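Local coordinates for YncI copper-binding domain-containing protein (Nocardia farcinica, PDB 3ESM), which is of unknown function but has an immunoglobulin-like fold and belongs to the YcnI family, whose members are thought to bind copper, at residues A12-S18 against I92-A98; M51-R57 against V69-D74; V115-Q119 against E129-P133. The protein carries 2 engineered substitutions. One frame throughout, in Å; residues are numbered along the deposited sequence. Where two conformers were deposited one is given.

Overall arrangement
All three contacts belong to one all-beta, immunoglobulin-like domain built from antiparallel sheets. Contact 1 joins the loop entering strand 18-25 to the end of strand 85-93, in the four-stranded sheet. Contact 2 pairs strands 54-60 and 66-73 of the other sheet, and its whole hairpin falls within the 73 residues that separate the two segments of contact 1. Contact 3 comes later in the chain, where strand 114-117 of this second sheet runs out, and lies across the chain's centre from contact 2. Their centres are about 21 to 24 Å apart and none touches another, so they sit at separate parts of the domain.

Contact 1: residues A12-S18 against I92-A98; sequences AAQGGYS and IGPLPSA
Leu-95 packs into the bend of 12-18, its CD1 4.2 Å from Ala-12 CB and 3.9 Å from Ser-18 OG. Its backbone is gripped from both directions: Leu-95 N donates to Gly-16 O (2.8 Å) in the carbonyl plane, while Leu-95 O takes Gly-15 N from above its carbonyl plane, a more bent bond of 134° at the hydrogen. A type II turn over Ala-13 to Gly-16, with Gly-15 at positive phi, presents these two groups. Beside it, Ser-18 N reaches Ile-92 O at 2.9 Å in an antiparallel hydrogen-bonded pair. Gln-14 also lies close: its CG, beside the backbone N (chi1 -56°), and the extended chain beyond are laid along Ala-98, with CG 3.2 Å from Ala-98 O.

The outer side, with Gly-15, Tyr-17 and Ser-97 exposed, is looser. The Tyr-17 ring folds back over Gly-93, whose CA lies over one ring face in a CH-pi contact, 3.8 Å from the centroid; without a side chain, Gly-93 lets the ring come down on the backbone just before the cis peptide of Pro-94.

Leu-137 lies against Ala-12 and Leu-95, strand 45-48 meets Tyr-17 and Ile-92, and strand 100-109 of the other sheet touches Ile-92 and Pro-96.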
ATOM      1  N   ALA A  12     -16.356 -15.385 -16.166  1.00 43.05           N
ATOM      2  CA  ALA A  12     -16.672 -15.667 -14.748  1.00 40.70           C
ATOM      3  C   ALA A  12     -17.832 -16.586 -14.372  1.00 39.16           C
ATOM      4  O   ALA A  12     -19.001 -16.184 -14.389  1.00 38.74           O
ATOM      5  CB  ALA A  12     -16.741 -14.382 -13.924  1.00 40.45           C
ATOM      6  N   ALA A  13     -17.472 -17.792 -13.942  1.00 36.77           N
ATOM      7  CA  ALA A  13     -18.438 -18.761 -13.465  1.00 35.11           C
ATOM      8  C   ALA A  13     -18.032 -19.314 -12.117  1.00 33.94           C
ATOM      9  O   ALA A  13     -16.850 -19.314 -11.773  1.00 33.65           O
ATOM     10  CB  ALA A  13     -18.561 -19.892 -14.467  1.00 34.93           C
ATOM     11  N   GLN A  14     -19.000 -19.808 -11.351  1.00 33.47           N
ATOM     12  CA  GLN A  14     -18.713 -20.481 -10.080  1.00 33.29           C
ATOM     13  C   GLN A  14     -17.842 -21.690 -10.367  1.00 33.42           C
ATOM     14  O   GLN A  14     -18.115 -22.428 -11.323  1.00 32.93           O
ATOM     15  CB  GLN A  14     -20.014 -20.906  -9.395  1.00 34.45           C
ATOM     16  CG  GLN A  14     -20.983 -19.735  -9.159  1.00 35.79           C
ATOM     17  CD  GLN A  14     -22.266 -20.132  -8.436  1.00 39.72           C
ATOM     18  OE1 GLN A  14     -22.308 -21.141  -7.737  1.00 40.69           O
ATOM     19  NE2 GLN A  14     -23.300 -19.318  -8.584  1.00 39.40           N
ATOM     20  N   GLY A  15     -16.779 -21.860  -9.573  1.00 32.42           N
ATOM     21  CA  GLY A  15     -15.772 -22.915  -9.793  1.00 34.29           C
ATOM     22  C   GLY A  15     -14.920 -22.733 -11.037  1.00 33.91           C
ATOM     23  O   GLY A  15     -14.196 -23.661 -11.464  1.00 35.27           O
ATOM     24  N   GLY A  16     -15.002 -21.558 -11.651  1.00 32.69           N
ATOM     25  CA  GLY A  16     -14.315 -21.325 -12.908  1.00 31.62           C
ATOM     26  C   GLY A  16     -13.018 -20.559 -12.729  1.00 31.73           C
ATOM     27  O   GLY A  16     -12.719 -20.102 -11.631  1.00 31.38           O
ATOM     28  N   TYR A  17     -12.266 -20.470 -13.815  1.00 31.95           N
ATOM     29  CA  TYR A  17     -11.048 -19.684 -13.879  0.50 31.96           C
ATOM     30  C   TYR A  17     -11.298 -18.523 -14.766  1.00 32.28           C
ATOM     31  O   TYR A  17     -11.806 -18.694 -15.894  1.00 33.95           O
ATOM     32  CB  TYR A  17     -10.000 -20.457 -14.631  0.50 32.26           C
ATOM     33  CG  TYR A  17      -9.265 -21.313 -13.770  0.50 33.01           C
ATOM     34  CD1 TYR A  17      -8.035 -20.925 -13.342  0.50 34.30           C
ATOM     35  CD2 TYR A  17      -9.802 -22.508 -13.349  0.50 34.67           C
ATOM     36  CE1 TYR A  17      -7.354 -21.671 -12.572  0.50 34.96           C
ATOM     37  CE2 TYR A  17      -9.109 -23.290 -12.545  0.50 35.74           C
ATOM     38  CZ  TYR A  17      -7.875 -22.848 -12.148  0.50 35.72           C
ATOM     39  OH  TYR A  17      -7.089 -23.594 -11.319  0.50 37.53           O
ATOM     40  N   SER A  18     -10.955 -17.319 -14.319  1.00 31.04           N
ATOM     41  CA  SER A  18     -11.186 -16.170 -15.204  1.00 31.60           C
ATOM     42  C   SER A  18      -9.990 -15.246 -15.186  1.00 31.22           C
ATOM     43  O   SER A  18      -9.303 -15.177 -14.170  1.00 30.48           O
ATOM     44  CB  SER A  18     -12.407 -15.348 -14.762  1.00 31.89           C
ATOM     45  OG  SER A  18     -13.632 -16.040 -14.980  1.00 35.62           O
ATOM     46  N   ILE A  92      -7.238 -15.972 -12.200  1.00 27.74           N
ATOM     47  CA  ILE A  92      -7.413 -16.714 -10.959  1.00 27.02           C
ATOM     48  C   ILE A  92      -8.460 -17.803 -11.098  1.00 28.26           C
ATOM     49  O   ILE A  92      -9.368 -17.729 -11.952  1.00 27.76           O
ATOM     50  CB  ILE A  92      -7.868 -15.774  -9.817  1.00 26.63           C
ATOM     51  CG1 ILE A  92      -9.219 -15.121 -10.146  1.00 26.96           C
ATOM     52  CG2 ILE A  92      -6.796 -14.728  -9.567  1.00 27.44           C
ATOM     53  CD1 ILE A  92      -9.811 -14.189  -9.044  1.00 26.86           C
ATOM     54  N   GLY A  93      -8.336 -18.788 -10.217  1.00 27.38           N
ATOM     55  CA  GLY A  93      -9.375 -19.802 -10.093  1.00 28.78           C
ATOM     56  C   GLY A  93      -8.943 -20.864  -9.117  1.00 28.82           C
ATOM     57  O   GLY A  93      -7.768 -20.945  -8.728  1.00 28.87           O
ATOM     58  N   PRO A  94      -9.893 -21.700  -8.717  1.00 29.39           N
ATOM     59  CA  PRO A  94     -11.304 -21.582  -9.092  1.00 29.46           C
ATOM     60  C   PRO A  94     -12.003 -20.528  -8.268  1.00 29.93           C
ATOM     61  O   PRO A  94     -11.694 -20.383  -7.091  1.00 30.46           O
ATOM     62  CB  PRO A  94     -11.875 -22.955  -8.713  1.00 29.79           C
ATOM     63  CG  PRO A  94     -11.022 -23.415  -7.583  1.00 30.17           C
ATOM     64  CD  PRO A  94      -9.626 -22.863  -7.859  1.00 30.08           C
ATOM     65  N   LEU A  95     -12.932 -19.808  -8.898  1.00 30.72           N
ATOM     66  CA  LEU A  95     -13.795 -18.857  -8.214  1.00 31.35           C
ATOM     67  C   LEU A  95     -14.783 -19.596  -7.339  1.00 32.25           C
ATOM     68  O   LEU A  95     -15.128 -20.739  -7.633  1.00 32.49           O
ATOM     69  CB  LEU A  95     -14.524 -18.000  -9.232  1.00 30.98           C
ATOM     70  CG  LEU A  95     -13.604 -17.103 -10.063  1.00 31.24           C
ATOM     71  CD1 LEU A  95     -14.363 -16.450 -11.195  1.00 34.24           C
ATOM     72  CD2 LEU A  95     -12.943 -16.025  -9.173  1.00 31.61           C
ATOM     73  N   PRO A  96     -15.223 -18.948  -6.248  1.00 32.62           N
ATOM     74  CA  PRO A  96     -16.027 -19.610  -5.226  1.00 32.80           C
ATOM     75  C   PRO A  96     -17.343 -20.106  -5.779  1.00 32.79           C
ATOM     76  O   PRO A  96     -17.820 -19.643  -6.827  1.00 31.17           O
ATOM     77  CB  PRO A  96     -16.306 -18.513  -4.189  1.00 33.13           C
ATOM     78  CG  PRO A  96     -15.535 -17.340  -4.581  1.00 33.63           C
ATOM     79  CD  PRO A  96     -14.805 -17.588  -5.866  1.00 32.86           C
ATOM     80  N   SER A  97     -17.910 -21.066  -5.069  1.00 33.59           N
ATOM     81  CA  SER A  97     -19.243 -21.511  -5.384  1.00 35.44           C
ATOM     82  C   SER A  97     -20.213 -20.618  -4.645  1.00 35.24           C
ATOM     83  O   SER A  97     -20.827 -21.012  -3.655  1.00 36.03           O
ATOM     84  CB  SER A  97     -19.399 -22.980  -5.018  1.00 35.72           C
ATOM     85  OG  SER A  97     -18.580 -23.689  -5.927  1.00 39.53           O
ATOM     86  N   ALA A  98     -20.303 -19.388  -5.137  1.00 34.97           N
ATOM     87  CA  ALA A  98     -21.164 -18.363  -4.567  1.00 33.64           C
ATOM     88  C   ALA A  98     -21.731 -17.545  -5.723  1.00 32.94           C
ATOM     89  O   ALA A  98     -21.156 -17.506  -6.806  1.00 32.28           O
ATOM     90  CB  ALA A  98     -20.369 -17.468  -3.624  1.00 33.75           C
TER

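Contact 2: residues M51-R57 against V69-D74; sequences MPGWTAR and VTWTAD. Engineered in segment 51-57: Met-51 (natural residue Leu).
Ala-73 lies against the Trp-54 indole, its CB over the six-membered ring in a CH-pi contact 3.9 Å from the centroid. Met-51, an engineered residue, brings CE over the opposite face, so the indole is sandwiched. The extended Met-51 chain, with CG anti to the backbone N (chi1 -171°), also brings SD to 3.7 Å from Trp-71 CD1, a Met-aromatic contact oblique to the ring. Ala-56 CB touches the same CD1 carbon.

On the other face of the hairpin, Thr-55 OG1 donates to Asp-74 OD1 at 3.0 Å, on the syn side of the carboxylate and close to its plane. Water 1 links Asp-74 OD2 to Trp-54 O, and water 2 joins Thr-55 O to Thr-72 OG1.

Between the two sets of side chains runs the antiparallel ladder, in which Thr-55 with Thr-72 and Arg-57 with Thr-70 are the hydrogen-bonded pairs; Thr-55 N reaches Thr-72 O at 2.8 Å. A type II turn from Met-51 to Trp-54 leads into it, and Asp-74 N to Gly-53 O (2.8 Å) closes its end.

Arg-57 forms a salt bridge with Asp-59 and reaches Asn-77 of the second subunit, whose Thr-72 packs on Thr-72 here. Strand 66-73 pairs on its other edge with strand 33-43, while Phe-88 of strand 85-93, from the facing sheet, meets both tryptophans.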
ATOM      1  N   MET A  51       3.612  -6.427 -16.833  1.00 34.02           N
ATOM      2  CA  MET A  51       3.155  -5.049 -16.894  0.50 31.97           C
ATOM      3  C   MET A  51       4.430  -4.198 -16.846  1.00 31.11           C
ATOM      4  O   MET A  51       4.953  -3.980 -15.747  1.00 30.20           O
ATOM      5  CB  MET A  51       2.294  -4.822 -15.628  0.50 31.41           C
ATOM      6  CG  MET A  51       1.515  -3.534 -15.517  0.50 30.52           C
ATOM      7  SD  MET A  51       0.314  -3.569 -14.117  0.50 26.47           S
ATOM      8  CE  MET A  51      -0.270  -1.899 -14.214  0.50 31.50           C
ATOM      9  N   PRO A  52       4.948  -3.733 -18.002  1.00 29.27           N
ATOM     10  CA  PRO A  52       6.189  -2.976 -17.956  1.00 27.71           C
ATOM     11  C   PRO A  52       6.102  -1.822 -16.965  1.00 26.75           C
ATOM     12  O   PRO A  52       5.088  -1.082 -16.941  1.00 26.53           O
ATOM     13  CB  PRO A  52       6.353  -2.469 -19.405  1.00 28.80           C
ATOM     14  CG  PRO A  52       5.665  -3.541 -20.200  1.00 28.80           C
ATOM     15  CD  PRO A  52       4.421  -3.837 -19.379  1.00 30.31           C
ATOM     16  N   GLY A  53       7.146  -1.687 -16.164  1.00 26.78           N
ATOM     17  CA  GLY A  53       7.212  -0.603 -15.194  1.00 25.74           C
ATOM     18  C   GLY A  53       6.552  -0.911 -13.872  1.00 25.33           C
ATOM     19  O   GLY A  53       6.566  -0.065 -12.983  1.00 25.06           O
ATOM     20  N   TRP A  54       5.968  -2.100 -13.731  1.00 24.73           N
ATOM     21  CA  TRP A  54       5.322  -2.489 -12.446  1.00 23.94           C
ATOM     22  C   TRP A  54       5.827  -3.854 -12.016  1.00 25.49           C
ATOM     23  O   TRP A  54       6.158  -4.708 -12.879  1.00 26.23           O
ATOM     24  CB  TRP A  54       3.803  -2.603 -12.629  1.00 24.49           C
ATOM     25  CG  TRP A  54       3.156  -1.305 -12.998  1.00 23.46           C
ATOM     26  CD1 TRP A  54       3.179  -0.676 -14.234  1.00 29.11           C
ATOM     27  CD2 TRP A  54       2.412  -0.452 -12.129  1.00 24.77           C
ATOM     28  NE1 TRP A  54       2.460   0.515 -14.168  1.00 26.63           N
ATOM     29  CE2 TRP A  54       1.966   0.665 -12.902  1.00 24.14           C
ATOM     30  CE3 TRP A  54       2.020  -0.551 -10.804  1.00 23.97           C
ATOM     31  CZ2 TRP A  54       1.225   1.726 -12.343  1.00 25.53           C
ATOM     32  CZ3 TRP A  54       1.233   0.517 -10.247  1.00 23.10           C
ATOM     33  CH2 TRP A  54       0.849   1.622 -11.029  1.00 23.17           C
ATOM     34  N   THR A  55       5.914  -4.073 -10.711  1.00 24.09           N
ATOM     35  CA  THR A  55       6.250  -5.383 -10.197  1.00 24.46           C
ATOM     36  C   THR A  55       5.042  -5.943  -9.477  1.00 24.97           C
ATOM     37  O   THR A  55       4.370  -5.217  -8.779  1.00 26.39           O
ATOM     38  CB  THR A  55       7.459  -5.310  -9.256  1.00 25.58           C
ATOM     39  OG1 THR A  55       8.608  -4.920 -10.063  1.00 28.01           O
ATOM     40  CG2 THR A  55       7.700  -6.678  -8.631  1.00 29.12           C
ATOM     41  N   ALA A  56       4.738  -7.220  -9.685  1.00 24.34           N
ATOM     42  CA  ALA A  56       3.598  -7.837  -9.000  1.00 24.01           C
ATOM     43  C   ALA A  56       4.063  -8.939  -8.041  1.00 24.31           C
ATOM     44  O   ALA A  56       5.032  -9.690  -8.339  1.00 24.52           O
ATOM     45  CB  ALA A  56       2.593  -8.387  -9.992  1.00 25.07           C
ATOM     46  N   ARG A  57       3.398  -9.021  -6.887  1.00 22.70           N
ATOM     47  CA  ARG A  57       3.614 -10.134  -5.962  1.00 23.10           C
ATOM     48  C   ARG A  57       2.244 -10.735  -5.670  1.00 24.00           C
ATOM     49  O   ARG A  57       1.259 -10.004  -5.534  1.00 23.41           O
ATOM     50  CB  ARG A  57       4.268  -9.741  -4.622  1.00 24.41           C
ATOM     51  CG  ARG A  57       3.504  -8.790  -3.766  1.00 25.49           C
ATOM     52  CD  ARG A  57       4.332  -8.460  -2.488  1.00 26.25           C
ATOM     53  NE  ARG A  57       4.323  -9.548  -1.510  1.00 25.26           N
ATOM     54  CZ  ARG A  57       5.395 -10.202  -1.057  1.00 28.72           C
ATOM     55  NH1 ARG A  57       6.637  -9.905  -1.481  1.00 22.28           N
ATOM     56  NH2 ARG A  57       5.213 -11.160  -0.160  1.00 27.61           N
ATOM     57  N   VAL A  69      -2.947  -9.879  -4.087  1.00 22.83           N
ATOM     58  CA  VAL A  69      -1.975  -9.603  -5.163  1.00 22.67           C
ATOM     59  C   VAL A  69      -1.685  -8.128  -5.065  1.00 23.30           C
ATOM     60  O   VAL A  69      -2.593  -7.322  -4.774  1.00 23.01           O
ATOM     61  CB  VAL A  69      -2.519  -9.974  -6.560  1.00 23.89           C
ATOM     62  CG1 VAL A  69      -3.933  -9.391  -6.807  1.00 23.09           C
ATOM     63  CG2 VAL A  69      -1.536  -9.530  -7.668  1.00 24.36           C
ATOM     64  N   THR A  70      -0.418  -7.757  -5.267  1.00 22.45           N
ATOM     65  CA  THR A  70      -0.069  -6.335  -5.182  1.00 23.73           C
ATOM     66  C   THR A  70       0.754  -5.955  -6.389  1.00 24.28           C
ATOM     67  O   THR A  70       1.701  -6.687  -6.751  1.00 25.33           O
ATOM     68  CB  THR A  70       0.770  -6.009  -3.936  1.00 24.23           C
ATOM     69  OG1 THR A  70       0.047  -6.312  -2.744  1.00 25.62           O
ATOM     70  CG2 THR A  70       1.185  -4.517  -3.940  1.00 25.65           C
ATOM     71  N   TRP A  71       0.383  -4.867  -7.057  1.00 21.46           N
ATOM     72  CA  TRP A  71       1.214  -4.309  -8.151  1.00 22.36           C
ATOM     73  C   TRP A  71       1.818  -3.015  -7.647  1.00 22.71           C
ATOM     74  O   TRP A  71       1.125  -2.217  -7.001  1.00 22.68           O
ATOM     75  CB  TRP A  71       0.343  -3.974  -9.360  1.00 22.51           C
ATOM     76  CG  TRP A  71      -0.248  -5.126 -10.059  1.00 22.34           C
ATOM     77  CD1 TRP A  71       0.287  -5.780 -11.139  1.00 24.56           C
ATOM     78  CD2 TRP A  71      -1.523  -5.735  -9.800  1.00 23.23           C
ATOM     79  NE1 TRP A  71      -0.574  -6.775 -11.552  1.00 25.76           N
ATOM     80  CE2 TRP A  71      -1.688  -6.775 -10.750  1.00 25.02           C
ATOM     81  CE3 TRP A  71      -2.526  -5.513  -8.843  1.00 25.50           C
ATOM     82  CZ2 TRP A  71      -2.848  -7.561 -10.816  1.00 25.78           C
ATOM     83  CZ3 TRP A  71      -3.675  -6.300  -8.889  1.00 26.54           C
ATOM     84  CH2 TRP A  71      -3.821  -7.328  -9.857  1.00 26.55           C
ATOM     85  N   THR A  72       3.091  -2.776  -7.952  1.00 21.83           N
ATOM     86  CA  THR A  72       3.793  -1.609  -7.419  1.00 22.64           C
ATOM     87  C   THR A  72       4.570  -0.999  -8.548  1.00 22.69           C
ATOM     88  O   THR A  72       5.273  -1.717  -9.266  1.00 22.74           O
ATOM     89  CB  THR A  72       4.803  -2.005  -6.336  1.00 23.69           C
ATOM     90  OG1 THR A  72       4.122  -2.720  -5.290  1.00 24.19           O
ATOM     91  CG2 THR A  72       5.450  -0.725  -5.748  1.00 25.79           C
ATOM     92  N   ALA A  73       4.452   0.322  -8.700  1.00 21.29           N
ATOM     93  CA  ALA A  73       5.174   1.021  -9.774  1.00 21.41           C
ATOM     94  C   ALA A  73       6.672   1.033  -9.466  1.00 22.18           C
ATOM     95  O   ALA A  73       7.077   1.356  -8.343  1.00 22.07           O
ATOM     96  CB  ALA A  73       4.621   2.452  -9.865  1.00 21.48           C
ATOM     97  N   ASP A  74       7.483   0.531 -10.415  1.00 23.23           N
ATOM     98  CA  ASP A  74       8.936   0.612 -10.284  1.00 24.45           C
ATOM     99  C   ASP A  74       9.441   2.037 -10.100  1.00 23.08           C
ATOM    100  O   ASP A  74       8.870   2.979 -10.594  1.00 23.29           O
ATOM    101  CB  ASP A  74       9.620   0.044 -11.528  1.00 25.14           C
ATOM    102  CG  ASP A  74       9.265  -1.398 -11.772  1.00 29.09           C
ATOM    103  OD1 ASP A  74       8.823  -2.063 -10.826  1.00 30.17           O
ATOM    104  OD2 ASP A  74       9.410  -1.840 -12.936  1.00 34.22           O
TER
HETATM  105  O   HOH W   1       9.179  -4.557 -13.536  1.00 40.09           O
HETATM  106  O   HOH W   2       4.478  -5.387  -5.660  1.00 26.11           O

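Contact 3: residues V115-Q119 against E129-P133; sequences VAWNQ and EHPAP. With SO4 (sulfate ion), chain C.
His-130 turns an edge of its imidazole to the face of Trp-117, a T-shaped pair at the rim of the immunoglobulin-like sandwich, where strand 114-117 ends and the chain returns toward strand 134-136. The planes stand at 66° and the centroids of the imidazole and the six-membered indole ring are 4.5 Å apart. CD2 is the atom that points in, 3.5 Å from Trp-117 CH2. Val-115 CG1 comes to the same corner of the imidazole, so Val-115 CG1 and the imidazole edge share one face of the indole, CD2 touching both.

Trp-117 is buried, and its NE1, on the ring edge, is hydrogen-bonded to Gln-107 of strand 100-109, which helps to set the rotation of the indole. Pro-131 O lies near the ring plane at its edge, while Pro-133 CD packs toward Trp-117 CB.

Gln-119 meets the backbone of 129-132 with both its side chain and its main chain. With chi1 at -60° and the chain extended beyond CG, its CB and CG lie against His-130 O, which brings the amide to the His-130 backbone N; OE1 accepts this N-H at 2.8 Å from above the amide plane. Its main chain bonds on both sides of Pro-131, Gln-119 N to His-130 O and Ala-132 N to Gln-119 O (2.9 Å), the latter on a carbonyl lone pair; water 3 also joins Gln-119 O to Ala-132 O.

The side chains of Gln-119 and His-130 converge on a sulfate, probably from the crystallisation liquor: Gln-119 NE2 donates to O4 at 3.0 Å, and His-130 ND1 meets the same oxygen at 2.9 Å in a nearly straight bond of 176°.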
ATOM      1  N   VAL A 115      -6.287   4.775  -0.448  1.00 24.87           N
ATOM      2  CA  VAL A 115      -7.743   4.722  -0.521  1.00 25.56           C
ATOM      3  C   VAL A 115      -8.243   3.296  -0.447  1.00 25.15           C
ATOM      4  O   VAL A 115      -7.810   2.432  -1.222  1.00 23.87           O
ATOM      5  CB  VAL A 115      -8.269   5.393  -1.775  1.00 25.63           C
ATOM      6  CG1 VAL A 115      -9.780   5.243  -1.847  1.00 28.94           C
ATOM      7  CG2 VAL A 115      -7.854   6.860  -1.803  1.00 26.80           C
ATOM      8  N   ALA A 116      -9.163   3.052   0.499  1.00 24.50           N
ATOM      9  CA  ALA A 116      -9.738   1.713   0.704  1.00 25.36           C
ATOM     10  C   ALA A 116     -10.973   1.540  -0.155  1.00 25.38           C
ATOM     11  O   ALA A 116     -11.889   2.382  -0.100  1.00 27.15           O
ATOM     12  CB  ALA A 116     -10.102   1.520   2.170  1.00 26.33           C
ATOM     13  N   TRP A 117     -11.016   0.466  -0.928  1.00 23.20           N
ATOM     14  CA  TRP A 117     -12.187   0.128  -1.739  1.00 24.55           C
ATOM     15  C   TRP A 117     -12.746  -1.138  -1.121  1.00 24.77           C
ATOM     16  O   TRP A 117     -12.540  -2.252  -1.626  1.00 25.63           O
ATOM     17  CB  TRP A 117     -11.828  -0.088  -3.208  1.00 25.10           C
ATOM     18  CG  TRP A 117     -11.277   1.123  -3.892  1.00 25.39           C
ATOM     19  CD1 TRP A 117      -9.963   1.503  -3.991  1.00 25.33           C
ATOM     20  CD2 TRP A 117     -12.031   2.110  -4.596  1.00 26.23           C
ATOM     21  NE1 TRP A 117      -9.863   2.672  -4.717  1.00 25.21           N
ATOM     22  CE2 TRP A 117     -11.119   3.060  -5.107  1.00 28.67           C
ATOM     23  CE3 TRP A 117     -13.394   2.270  -4.861  1.00 27.70           C
ATOM     24  CZ2 TRP A 117     -11.540   4.169  -5.868  1.00 29.55           C
ATOM     25  CZ3 TRP A 117     -13.817   3.366  -5.597  1.00 29.56           C
ATOM     26  CH2 TRP A 117     -12.894   4.298  -6.104  1.00 29.62           C
ATOM     27  N   ASN A 118     -13.436  -0.956  -0.014  1.00 25.69           N
ATOM     28  CA  ASN A 118     -13.815  -2.072   0.840  1.00 26.91           C
ATOM     29  C   ASN A 118     -15.238  -1.994   1.379  1.00 27.16           C
ATOM     30  O   ASN A 118     -15.608  -2.790   2.243  1.00 27.76           O
ATOM     31  CB  ASN A 118     -12.828  -2.249   1.998  1.00 28.29           C
ATOM     32  CG  ASN A 118     -12.857  -1.110   2.967  1.00 29.97           C
ATOM     33  OD1 ASN A 118     -13.508  -0.094   2.725  1.00 33.71           O
ATOM     34  ND2 ASN A 118     -12.134  -1.262   4.090  1.00 34.25           N
ATOM     35  N   GLN A 119     -16.038  -1.084   0.838  1.00 26.69           N
ATOM     36  CA  GLN A 119     -17.426  -0.945   1.339  1.00 27.21           C
ATOM     37  C   GLN A 119     -18.324  -1.964   0.678  1.00 27.32           C
ATOM     38  O   GLN A 119     -18.112  -2.345  -0.463  1.00 25.33           O
ATOM     39  CB  GLN A 119     -17.917   0.485   1.096  1.00 27.78           C
ATOM     40  CG  GLN A 119     -17.019   1.509   1.833  1.00 30.10           C
ATOM     41  CD  GLN A 119     -17.333   2.969   1.495  1.00 34.51           C
ATOM     42  OE1 GLN A 119     -17.809   3.284   0.415  1.00 35.62           O
ATOM     43  NE2 GLN A 119     -16.987   3.872   2.419  1.00 37.21           N
ATOM     44  N   GLU A 129     -19.322   5.291  -1.725  1.00 32.50           N
ATOM     45  CA  GLU A 129     -18.471   5.926  -2.713  1.00 32.04           C
ATOM     46  C   GLU A 129     -17.202   5.090  -3.012  1.00 30.07           C
ATOM     47  O   GLU A 129     -16.613   5.238  -4.082  1.00 30.88           O
ATOM     48  CB  GLU A 129     -18.061   7.312  -2.229  1.00 33.56           C
ATOM     49  CG  GLU A 129     -19.253   8.254  -2.178  1.00 36.34           C
ATOM     50  CD  GLU A 129     -18.857   9.711  -2.041  1.00 45.75           C
ATOM     51  OE1 GLU A 129     -17.701  10.069  -2.368  1.00 48.28           O
ATOM     52  OE2 GLU A 129     -19.714  10.511  -1.605  1.00 49.55           O
ATOM     53  N   HIS A 130     -16.854   4.198  -2.087  1.00 28.88           N
ATOM     54  CA  HIS A 130     -15.709   3.280  -2.286  1.00 28.07           C
ATOM     55  C   HIS A 130     -16.043   1.793  -2.091  1.00 26.96           C
ATOM     56  O   HIS A 130     -15.506   1.125  -1.207  1.00 26.66           O
ATOM     57  CB  HIS A 130     -14.566   3.707  -1.399  1.00 28.39           C
ATOM     58  CG  HIS A 130     -13.993   5.020  -1.810  1.00 30.88           C
ATOM     59  ND1 HIS A 130     -14.353   6.204  -1.210  1.00 34.58           N
ATOM     60  CD2 HIS A 130     -13.128   5.342  -2.802  1.00 33.94           C
ATOM     61  CE1 HIS A 130     -13.704   7.202  -1.792  1.00 34.36           C
ATOM     62  NE2 HIS A 130     -12.966   6.706  -2.769  1.00 34.20           N
ATOM     63  N   PRO A 131     -16.964   1.284  -2.907  1.00 27.15           N
ATOM     64  CA  PRO A 131     -17.383  -0.122  -2.752  1.00 26.91           C
ATOM     65  C   PRO A 131     -16.246  -1.037  -3.188  1.00 27.09           C
ATOM     66  O   PRO A 131     -15.483  -0.659  -4.085  1.00 26.18           O
ATOM     67  CB  PRO A 131     -18.489  -0.273  -3.782  1.00 26.74           C
ATOM     68  CG  PRO A 131     -18.188   0.758  -4.837  1.00 27.45           C
ATOM     69  CD  PRO A 131     -17.553   1.920  -4.098  1.00 27.00           C
ATOM     70  N   ALA A 132     -16.131  -2.207  -2.560  1.00 26.27           N
ATOM     71  CA  ALA A 132     -15.259  -3.254  -3.117  1.00 26.54           C
ATOM     72  C   ALA A 132     -15.750  -3.680  -4.486  1.00 26.97           C
ATOM     73  O   ALA A 132     -16.960  -3.920  -4.671  1.00 26.25           O
ATOM     74  CB  ALA A 132     -15.248  -4.466  -2.181  1.00 25.95           C
ATOM     75  N   PRO A 133     -14.834  -3.804  -5.468  1.00 27.71           N
ATOM     76  CA  PRO A 133     -15.202  -4.330  -6.770  1.00 29.25           C
ATOM     77  C   PRO A 133     -15.797  -5.738  -6.627  1.00 29.14           C
ATOM     78  O   PRO A 133     -15.282  -6.550  -5.853  1.00 29.97           O
ATOM     79  CB  PRO A 133     -13.879  -4.403  -7.530  1.00 29.29           C
ATOM     80  CG  PRO A 133     -12.845  -3.911  -6.649  1.00 30.43           C
ATOM     81  CD  PRO A 133     -13.391  -3.499  -5.344  1.00 27.65           C
TER
HETATM   82  S   SO4 C   2     -16.338   7.728   1.471  1.00 68.31           S
HETATM   83  O1  SO4 C   2     -15.775   8.692   0.515  1.00 67.21           O
HETATM   84  O2  SO4 C   2     -17.746   8.049   1.712  1.00 67.87           O
HETATM   85  O3  SO4 C   2     -15.609   7.794   2.739  1.00 67.03           O
HETATM   86  O4  SO4 C   2     -16.259   6.365   0.925  1.00 66.32           O
HETATM   87  O   HOH W   3     -19.042  -3.867  -2.893  1.00 31.80           O